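Local coordinates for 2-oxoglutarate (2OG) and Fe(II)-dependent oxygenase superfamily protein (Arabidopsis thaliana, PDB 6KWB), which probably catalyses the irreversible, 2-oxoglutarate-dependent oxidation of the auxin indole-3-acetic acid to inactive 2-oxoindole-3-acetic acid, at residues T47-F52 with M237-A242; Y80-G85 with I151-F156. One frame throughout, in Å; residues are numbered along the deposited sequence.

Contact 1 (T47-F52 with M237-A242); sequences TVIDLF and MRYSIA. With AKG (2-oxoglutaric acid), chain E.
Arg238 NH1 sends a nearly straight hydrogen bond (2.7 Å, 168°) to O3 of 2-oxoglutarate, on one face of strand 237-242, while Tyr239 turns to helix 47-52 on the other. The extended arginine meets the distal carboxylate with the edge of its guanidinium group, and a salt bridge from NH2 to Asp180 steadies that group. Ser240 OG bonds the second oxygen, O4, whose position is less certain. Between the segments the contact is wholly apolar. Ile49 CG1 sits over the centre of the Tyr239 ring, 3.5 Å from its centroid, a CH-pi contact in which the two side chains cross at about a right angle. Phe52 CD2 comes to the edge of the same ring, 3.8 Å from Tyr239 CE1. Val48 splits its branches: at chi1 155° CG1 goes to Tyr239 CD1, while CG2, opposite the carbonyl carbon, meets Ile241 CG1 at 3.9 Å. A serine at Tyr239 would probably leave Ile49 CG1 without its ring face and open a gap beside Phe52. Helix 38-52 thus lies against strand 237-245 and also touches neighbouring strand 147-155, where Val48 meets Ile151; Ile241 reaches onward to Tyr115 of helix 106-133.

Contact 2 (Y80-G85 with I151-F156); sequences YYEALG and INKYHF. With AKG (2-oxoglutaric acid), chain E.
At chi1 174° Tyr81 turns its CG away from the backbone N, and at chi1 -47° Asn152 keeps its CG beside the N; together these put the phenol hydroxyl next to the amide. Tyr81 OH donates to Asn152 OD1 at 2.7 Å, coming from above the carbonyl plane, with OD1 at the edge of the tyrosine ring. The bond fixes which way the amide is turned: ND2 faces Ser240 OG, to which it is hydrogen-bonded, and makes a weak, long bond to O1 of 2-oxoglutarate. Tyr81 also runs side by side with Tyr154, their ring centroids 5.3 Å apart and their planes inclined at 41°. Tyr154 OH donates to O4 of 2-oxoglutarate, an oxygen whose place is less sure. By its bond to Asn152 and its packing on Tyr154, Tyr81 supports two 2-oxoglutarate-binding residues from the second shell.

The opposite face of the sheet carries Glu82, Lys153, Leu84 and Ile151. Glu82 and Lys153 extend alongside each other, and Glu82 OE1 rests 3.5 Å from Lys153 CD. Glu82 OE1 and Lys153 NZ are 4.2 Å apart, beyond a salt bridge; Glu82 OE2 pairs with Lys59 NZ and Tyr71 OH. Leu84 CB packs on Ile151 CG1 at 3.8 Å.

The backbones are joined as antiparallel strands, Glu82 with Lys153 and Leu84 with Ile151 forming hydrogen-bonded pairs; Lys153 N to Glu82 O is 2.7 Å. His155 N to Tyr80 O extends the bonding past the strand end, where Tyr80 CB touches Phe156 CE1, 3.8 Å away. Asn152 and Tyr154 form the Asn-x-Tyr pattern of plant 2-oxoglutarate oxygenases, here set on a strand of the double-stranded beta-helix (jelly-roll) core beside the outermost strand 81-87.

The centres of contacts 1 and 2 lie about 7 Å apart, on the same mixed sheet. Its strands 237-245, 147-155 and 81-87 run side by side in that order, with 81-87 outermost, and helix 38-52 crosses one face. Along the chain come 47-52, 80-85, 151-156 and 237-242, so contact 2 falls within the span between the two halves of contact 1. The strands of the two contacts are joined, Arg238 O to Tyr154 N and Ser240 O to Asn152 N, and Phe52 packs against Lys153. Segments 237-242 and 151-156 form one wall of the 2-oxoglutarate pocket, 47-52 lying behind and 80-85 beside it; magnesium-binding His169 and His228 lie on the second sheet, Asp171 just after strand 164-169.

Contact 1 (T47-F52 with M237-A242)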
loop_
_atom_site.group_PDB
_atom_site.type_symbol
_atom_site.label_atom_id
_atom_site.label_comp_id
_atom_site.label_asym_id
_atom_site.label_seq_id
_atom_site.Cartn_x
_atom_site.Cartn_y
_atom_site.Cartn_z
ATOM N N THR A 47 -9.716 1.703 -14.934
ATOM C CA THR A 47 -10.750 2.422 -14.216
ATOM C C THR A 47 -10.168 3.647 -13.512
ATOM O O THR A 47 -10.813 4.684 -13.393
ATOM C CB THR A 47 -11.456 1.520 -13.209
ATOM O OG1 THR A 47 -11.901 0.340 -13.876
ATOM C CG2 THR A 47 -12.644 2.233 -12.560
ATOM N N VAL A 48 -8.960 3.495 -12.986
ATOM C CA VAL A 48 -8.294 4.591 -12.302
ATOM C C VAL A 48 -8.033 5.749 -13.251
ATOM O O VAL A 48 -8.364 6.904 -12.946
ATOM C CB VAL A 48 -6.962 4.118 -11.666
ATOM C CG1 VAL A 48 -5.986 5.266 -11.489
ATOM C CG2 VAL A 48 -7.226 3.395 -10.355
ATOM N N ILE A 49 -7.471 5.431 -14.416
ATOM C CA ILE A 49 -7.113 6.461 -15.384
ATOM C C ILE A 49 -8.363 7.232 -15.785
ATOM O O ILE A 49 -8.354 8.462 -15.896
ATOM C CB ILE A 49 -6.454 5.856 -16.620
ATOM C CG1 ILE A 49 -5.019 5.430 -16.283
ATOM C CG2 ILE A 49 -6.505 6.849 -17.778
ATOM C CD1 ILE A 49 -4.394 4.533 -17.303
ATOM N N ASP A 50 -9.451 6.495 -15.944
ATOM C CA ASP A 50 -10.697 7.084 -16.374
ATOM C C ASP A 50 -11.330 7.904 -15.238
ATOM O O ASP A 50 -11.928 8.962 -15.464
ATOM C CB ASP A 50 -11.650 5.979 -16.855
ATOM C CG ASP A 50 -12.897 6.533 -17.513
ATOM O OD1 ASP A 50 -12.781 7.101 -18.625
ATOM O OD2 ASP A 50 -13.981 6.449 -16.912
ATOM N N LEU A 51 -11.197 7.414 -14.011
ATOM C CA LEU A 51 -11.768 8.089 -12.850
ATOM C C LEU A 51 -11.116 9.457 -12.662
ATOM O O LEU A 51 -11.793 10.413 -12.299
ATOM C CB LEU A 51 -11.593 7.242 -11.600
ATOM C CG LEU A 51 -12.733 6.267 -11.306
ATOM C CD1 LEU A 51 -12.580 5.695 -9.914
ATOM C CD2 LEU A 51 -14.114 6.886 -11.507
ATOM N N PHE A 52 -9.813 9.565 -12.942
ATOM C CA PHE A 52 -9.119 10.842 -12.751
ATOM C C PHE A 52 -9.541 11.895 -13.779
ATOM O O PHE A 52 -9.358 13.093 -13.549
ATOM C CB PHE A 52 -7.600 10.663 -12.800
ATOM C CG PHE A 52 -6.998 10.355 -11.468
ATOM C CD1 PHE A 52 -7.020 11.295 -10.460
ATOM C CD2 PHE A 52 -6.429 9.126 -11.214
ATOM C CE1 PHE A 52 -6.499 11.018 -9.235
ATOM C CE2 PHE A 52 -5.901 8.847 -9.982
ATOM C CZ PHE A 52 -5.944 9.792 -8.998
ATOM N N MET A 237 2.946 10.965 -17.485
ATOM C CA MET A 237 1.892 10.745 -16.510
ATOM C C MET A 237 2.140 9.413 -15.783
ATOM O O MET A 237 2.790 8.508 -16.322
ATOM C CB MET A 237 0.527 10.761 -17.179
ATOM C CG MET A 237 -0.529 11.425 -16.339
ATOM S SD MET A 237 -0.416 13.218 -16.407
ATOM C CE MET A 237 -1.574 13.530 -17.746
ATOM N N ARG A 238 1.611 9.271 -14.572
ATOM C CA ARG A 238 1.913 8.081 -13.795
ATOM C C ARG A 238 0.783 7.734 -12.814
ATOM O O ARG A 238 0.245 8.596 -12.121
ATOM C CB ARG A 238 3.230 8.296 -13.058
ATOM C CG ARG A 238 3.827 7.088 -12.396
ATOM C CD ARG A 238 5.110 7.499 -11.659
ATOM N NE ARG A 238 5.867 6.317 -11.275
ATOM C CZ ARG A 238 5.751 5.679 -10.115
ATOM N NH1 ARG A 238 4.899 6.100 -9.189
ATOM N NH2 ARG A 238 6.493 4.602 -9.884
ATOM N N TYR A 239 0.401 6.466 -12.792
ATOM C CA TYR A 239 -0.722 6.041 -11.988
ATOM C C TYR A 239 -0.274 4.939 -11.014
ATOM O O TYR A 239 0.565 4.125 -11.348
ATOM C CB TYR A 239 -1.834 5.550 -12.897
ATOM C CG TYR A 239 -2.432 6.648 -13.741
ATOM C CD1 TYR A 239 -3.427 7.475 -13.237
ATOM C CD2 TYR A 239 -1.987 6.868 -15.052
ATOM C CE1 TYR A 239 -3.970 8.485 -14.003
ATOM C CE2 TYR A 239 -2.527 7.880 -15.830
ATOM C CZ TYR A 239 -3.520 8.691 -15.300
ATOM O OH TYR A 239 -4.073 9.712 -16.058
ATOM N N SER A 240 -0.783 4.937 -9.792
ATOM C CA SER A 240 -0.470 3.850 -8.868
ATOM C C SER A 240 -1.669 3.614 -7.972
ATOM O O SER A 240 -2.460 4.521 -7.709
ATOM C CB SER A 240 0.753 4.149 -8.033
ATOM O OG SER A 240 0.355 4.927 -6.928
ATOM N N ILE A 241 -1.852 2.372 -7.568
ATOM C CA ILE A 241 -2.958 2.036 -6.701
ATOM C C ILE A 241 -2.438 1.472 -5.405
ATOM O O ILE A 241 -1.670 0.521 -5.435
ATOM C CB ILE A 241 -3.888 0.999 -7.362
ATOM C CG1 ILE A 241 -4.260 1.427 -8.780
ATOM C CG2 ILE A 241 -5.083 0.756 -6.502
ATOM C CD1 ILE A 241 -4.589 0.231 -9.743
ATOM N N ALA A 242 -2.885 2.015 -4.273
ATOM C CA ALA A 242 -2.394 1.571 -2.963
ATOM C C ALA A 242 -3.525 1.190 -2.017
ATOM O O ALA A 242 -4.507 1.912 -1.896
ATOM C CB ALA A 242 -1.548 2.648 -2.322
HETATM C C1 AKG E . 1.352 5.734 -1.464
HETATM O O1 AKG E . 0.224 5.907 -2.009
HETATM O O2 AKG E . 1.485 5.764 -0.205
HETATM C C2 AKG E . 2.573 5.496 -2.324
HETATM O O5 AKG E . 3.677 5.481 -1.780
HETATM C C3 AKG E . 2.367 5.295 -3.828
HETATM C C4 AKG E . 3.642 4.891 -4.562
HETATM C C5 AKG E . 3.547 5.262 -6.032
HETATM O O3 AKG E . 4.350 4.791 -6.899
HETATM O O4 AKG E . 2.647 6.070 -6.386
#

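Contact 2 (Y80-G85 with I151-F156)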
loop_
_atom_site.group_PDB
_atom_site.type_symbol
_atom_site.label_atom_id
_atom_site.label_comp_id
_atom_site.label_asym_id
_atom_site.label_seq_id
_atom_site.Cartn_x
_atom_site.Cartn_y
_atom_site.Cartn_z
ATOM N N TYR A 80 2.796 17.773 -8.025
ATOM C CA TYR A 80 2.766 16.783 -9.092
ATOM C C TYR A 80 1.803 15.659 -8.781
ATOM O O TYR A 80 1.829 14.642 -9.444
ATOM C CB TYR A 80 4.141 16.175 -9.283
ATOM C CG TYR A 80 5.251 17.158 -9.094
ATOM C CD1 TYR A 80 5.497 18.168 -10.017
ATOM C CD2 TYR A 80 6.034 17.105 -7.945
ATOM C CE1 TYR A 80 6.537 19.082 -9.815
ATOM C CE2 TYR A 80 7.061 18.002 -7.730
ATOM C CZ TYR A 80 7.313 18.991 -8.658
ATOM O OH TYR A 80 8.345 19.876 -8.411
ATOM N N TYR A 81 0.956 15.833 -7.778
ATOM C CA TYR A 81 0.274 14.700 -7.177
ATOM C C TYR A 81 -1.220 14.967 -7.062
ATOM O O TYR A 81 -1.637 16.025 -6.600
ATOM C CB TYR A 81 0.903 14.399 -5.800
ATOM C CG TYR A 81 0.218 13.326 -4.958
ATOM C CD1 TYR A 81 0.290 11.978 -5.309
ATOM C CD2 TYR A 81 -0.477 13.660 -3.794
ATOM C CE1 TYR A 81 -0.330 10.984 -4.530
ATOM C CE2 TYR A 81 -1.095 12.685 -3.019
ATOM C CZ TYR A 81 -1.020 11.345 -3.390
ATOM O OH TYR A 81 -1.635 10.368 -2.618
ATOM N N GLU A 82 -2.017 13.996 -7.497
ATOM C CA GLU A 82 -3.460 14.049 -7.402
ATOM C C GLU A 82 -3.969 12.706 -6.861
ATOM O O GLU A 82 -3.456 11.653 -7.231
ATOM C CB GLU A 82 -4.071 14.349 -8.777
ATOM C CG GLU A 82 -5.593 14.409 -8.767
ATOM C CD GLU A 82 -6.187 14.810 -10.099
ATOM O OE1 GLU A 82 -5.508 14.606 -11.129
ATOM O OE2 GLU A 82 -7.338 15.309 -10.116
ATOM N N ALA A 83 -4.973 12.713 -5.996
ATOM C CA ALA A 83 -5.381 11.442 -5.406
ATOM C C ALA A 83 -6.853 11.354 -5.020
ATOM O O ALA A 83 -7.478 12.356 -4.687
ATOM C CB ALA A 83 -4.527 11.149 -4.182
ATOM N N LEU A 84 -7.371 10.128 -5.062
ATOM C CA LEU A 84 -8.711 9.782 -4.622
ATOM C C LEU A 84 -8.696 8.510 -3.738
ATOM O O LEU A 84 -7.756 7.706 -3.795
ATOM C CB LEU A 84 -9.622 9.543 -5.827
ATOM C CG LEU A 84 -9.916 10.659 -6.817
ATOM C CD1 LEU A 84 -10.045 10.078 -8.200
ATOM C CD2 LEU A 84 -11.174 11.327 -6.414
ATOM N N GLY A 85 -9.737 8.313 -2.941
ATOM C CA GLY A 85 -9.822 7.092 -2.173
ATOM C C GLY A 85 -10.927 6.970 -1.148
ATOM O O GLY A 85 -11.740 7.863 -0.944
ATOM N N ILE A 151 -5.940 5.865 -4.751
ATOM C CA ILE A 151 -5.425 5.781 -6.110
ATOM C C ILE A 151 -4.768 7.103 -6.374
ATOM O O ILE A 151 -5.231 8.126 -5.893
ATOM C CB ILE A 151 -6.528 5.495 -7.132
ATOM C CG1 ILE A 151 -7.654 6.504 -6.990
ATOM C CG2 ILE A 151 -7.107 4.153 -6.884
ATOM C CD1 ILE A 151 -8.817 6.248 -7.930
ATOM N N ASN A 152 -3.666 7.081 -7.106
ATOM C CA ASN A 152 -2.848 8.274 -7.252
ATOM C C ASN A 152 -2.496 8.578 -8.693
ATOM O O ASN A 152 -2.177 7.668 -9.441
ATOM C CB ASN A 152 -1.559 8.101 -6.456
ATOM C CG ASN A 152 -1.808 7.565 -5.062
ATOM O OD1 ASN A 152 -2.288 8.287 -4.175
ATOM N ND2 ASN A 152 -1.487 6.281 -4.859
ATOM N N LYS A 153 -2.505 9.864 -9.054
ATOM C CA LYS A 153 -2.072 10.347 -10.370
ATOM C C LYS A 153 -0.914 11.326 -10.284
ATOM O O LYS A 153 -1.079 12.439 -9.793
ATOM C CB LYS A 153 -3.216 11.029 -11.098
ATOM C CG LYS A 153 -2.864 11.466 -12.502
ATOM C CD LYS A 153 -4.051 12.184 -13.149
ATOM C CE LYS A 153 -3.707 12.782 -14.494
ATOM N NZ LYS A 153 -4.947 13.366 -15.050
ATOM N N TYR A 154 0.247 10.923 -10.784
ATOM C CA TYR A 154 1.412 11.795 -10.775
ATOM C C TYR A 154 1.625 12.510 -12.102
ATOM O O TYR A 154 1.718 11.879 -13.150
ATOM C CB TYR A 154 2.654 10.990 -10.441
ATOM C CG TYR A 154 2.564 10.373 -9.092
ATOM C CD1 TYR A 154 2.967 11.063 -7.954
ATOM C CD2 TYR A 154 2.003 9.114 -8.937
ATOM C CE1 TYR A 154 2.858 10.481 -6.696
ATOM C CE2 TYR A 154 1.880 8.539 -7.700
ATOM C CZ TYR A 154 2.311 9.215 -6.582
ATOM O OH TYR A 154 2.178 8.598 -5.366
ATOM N N HIS A 155 1.705 13.832 -12.038
ATOM C CA HIS A 155 1.965 14.656 -13.210
ATOM C C HIS A 155 3.389 15.215 -13.223
ATOM O O HIS A 155 3.658 16.231 -12.585
ATOM C CB HIS A 155 0.972 15.815 -13.276
ATOM C CG HIS A 155 1.104 16.638 -14.519
ATOM N ND1 HIS A 155 0.548 16.270 -15.726
ATOM C CD2 HIS A 155 1.758 17.803 -14.749
ATOM C CE1 HIS A 155 0.840 17.179 -16.639
ATOM N NE2 HIS A 155 1.574 18.120 -16.071
ATOM N N PHE A 156 4.294 14.575 -13.958
ATOM C CA PHE A 156 5.681 15.068 -14.016
ATOM C C PHE A 156 5.941 15.856 -15.302
ATOM O O PHE A 156 5.761 15.326 -16.404
ATOM C CB PHE A 156 6.680 13.911 -13.906
ATOM C CG PHE A 156 6.627 13.197 -12.594
ATOM C CD1 PHE A 156 6.469 13.904 -11.417
ATOM C CD2 PHE A 156 6.732 11.821 -12.535
ATOM C CE1 PHE A 156 6.411 13.252 -10.200
ATOM C CE2 PHE A 156 6.682 11.163 -11.320
ATOM C CZ PHE A 156 6.523 11.884 -10.148
HETATM C C1 AKG E . 1.352 5.734 -1.464
HETATM O O1 AKG E . 0.224 5.907 -2.009
HETATM O O2 AKG E . 1.485 5.764 -0.205
HETATM C C2 AKG E . 2.573 5.496 -2.324
HETATM O O5 AKG E . 3.677 5.481 -1.780
HETATM C C3 AKG E . 2.367 5.295 -3.828
HETATM C C4 AKG E . 3.642 4.891 -4.562
HETATM C C5 AKG E . 3.547 5.262 -6.032
HETATM O O3 AKG E . 4.350 4.791 -6.899
HETATM O O4 AKG E . 2.647 6.070 -6.386
#